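DUF115 domain-containing protein (Magnetospirillum magneticum AMB-1, PDB 5MU5) is a Maf-family glycosyltransferase involved in bacterial flagella formation, probably by attaching sugars to flagellin. Local coordinates at residues 653-656 against 657-661. Sequence-based numbering, arbitrary orientation.
Sequences DEEL and FDKVT
Glu655 and Lys659 sit one turn apart on the short helix 653-661 and run side by side, pointing the same way, as a worked example of an i to i+4 salt bridge. Glu655 CG stands anti to the backbone N (chi1 -175°), and the extended lysine chain brings Lys659 NZ to 3.3 Å from Glu655 OE2, a weak hydrogen bond within the ion pair. The other carboxylate oxygen, OE1, accepts from the backbone N of Glu651, so the acid is shared between the residues just ahead of the helix and the lysine.

Beneath them the backbone is satisfied in regular alpha-helical fashion: Phe657 N gives to Asp653 O at 2.9 Å, Asp658 N to Glu654 O, Lys659 N to Glu655 O, and Val660 N to Leu656 O at 3.0 Å with an N-H...O angle of 175°, nearly straight. Phe657 O has two donors, Thr661 N at 3.0 Å and Thr661 OG1 at 2.6 Å, arriving from opposite faces of its plane.

On the buried side, Leu656 CD1 meets Val660 CG1 at 4.1 Å, and both residues pack on Trp642 of helix 618-646. Asp653 OD2 accepts from Ala327 N, and Glu654 OE1 pairs with Arg331. The chemistry thus divides the helix: leucine and valine seat it on the helical bundle, while Asp653 and Glu654 join it to the first turns of helix 327-340.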
# COMPACT_ATOMS: atom_id res chain seq x y z
N ASP A 653 -12.53 -20.88 -7.80
CA ASP A 653 -12.28 -20.03 -6.64
C ASP A 653 -13.38 -20.14 -5.60
O ASP A 653 -13.12 -20.04 -4.40
CB ASP A 653 -12.17 -18.55 -7.05
CG ASP A 653 -13.49 -17.99 -7.63
OD1 ASP A 653 -14.25 -18.77 -8.28
OD2 ASP A 653 -13.78 -16.78 -7.44
N GLU A 654 -14.62 -20.30 -6.08
CA GLU A 654 -15.80 -20.34 -5.21
C GLU A 654 -15.86 -21.65 -4.46
O GLU A 654 -16.37 -21.68 -3.36
CB GLU A 654 -17.10 -20.05 -5.97
CG GLU A 654 -17.20 -18.58 -6.42
CD GLU A 654 -18.41 -18.26 -7.31
OE1 GLU A 654 -18.87 -19.13 -8.08
OE2 GLU A 654 -18.89 -17.11 -7.25
N GLU A 655 -15.31 -22.72 -5.02
CA GLU A 655 -15.26 -23.98 -4.30
C GLU A 655 -14.27 -23.83 -3.13
O GLU A 655 -14.59 -24.16 -1.98
CB GLU A 655 -14.83 -25.13 -5.20
CG GLU A 655 -14.88 -26.50 -4.52
CD GLU A 655 -14.03 -27.56 -5.22
OE1 GLU A 655 -14.07 -27.63 -6.47
OE2 GLU A 655 -13.33 -28.33 -4.52
N LEU A 656 -13.08 -23.32 -3.44
CA LEU A 656 -12.04 -23.10 -2.44
C LEU A 656 -12.51 -22.22 -1.29
O LEU A 656 -12.32 -22.56 -0.10
CB LEU A 656 -10.81 -22.48 -3.08
CG LEU A 656 -9.71 -21.99 -2.15
CD1 LEU A 656 -9.25 -23.08 -1.19
CD2 LEU A 656 -8.55 -21.52 -3.01
N PHE A 657 -13.14 -21.09 -1.66
CA PHE A 657 -13.65 -20.11 -0.70
C PHE A 657 -14.75 -20.71 0.16
O PHE A 657 -14.77 -20.48 1.36
CB PHE A 657 -14.14 -18.82 -1.40
CG PHE A 657 -14.43 -17.70 -0.43
CD1 PHE A 657 -13.38 -17.01 0.18
CD2 PHE A 657 -15.74 -17.35 -0.10
CE1 PHE A 657 -13.63 -15.99 1.10
CE2 PHE A 657 -16.00 -16.32 0.80
CZ PHE A 657 -14.94 -15.64 1.40
N ASP A 658 -15.66 -21.47 -0.43
CA ASP A 658 -16.72 -22.14 0.33
C ASP A 658 -16.16 -23.09 1.40
O ASP A 658 -16.65 -23.12 2.53
CB ASP A 658 -17.66 -22.92 -0.60
CG ASP A 658 -18.71 -22.02 -1.27
OD1 ASP A 658 -18.71 -20.80 -0.97
OD2 ASP A 658 -19.53 -22.53 -2.07
N LYS A 659 -15.12 -23.84 1.04
CA LYS A 659 -14.53 -24.81 1.94
C LYS A 659 -13.68 -24.23 3.06
O LYS A 659 -13.84 -24.65 4.20
CB LYS A 659 -13.77 -25.85 1.15
CG LYS A 659 -14.71 -26.65 0.29
CD LYS A 659 -13.97 -27.74 -0.44
CE LYS A 659 -14.94 -28.62 -1.20
NZ LYS A 659 -14.21 -29.82 -1.68
N VAL A 660 -12.81 -23.26 2.79
CA VAL A 660 -12.09 -22.61 3.91
C VAL A 660 -13.09 -21.87 4.80
O VAL A 660 -12.93 -21.83 6.01
CB VAL A 660 -10.96 -21.66 3.49
CG1 VAL A 660 -9.87 -22.43 2.77
CG2 VAL A 660 -11.48 -20.49 2.65
N THR A 661 -14.14 -21.32 4.20
CA THR A 661 -15.22 -20.64 4.94
C THR A 661 -15.90 -21.62 5.87
O THR A 661 -16.18 -21.29 7.01
CB THR A 661 -16.28 -20.03 3.98
OG1 THR A 661 -15.71 -18.91 3.27
CG2 THR A 661 -17.57 -19.55 4.73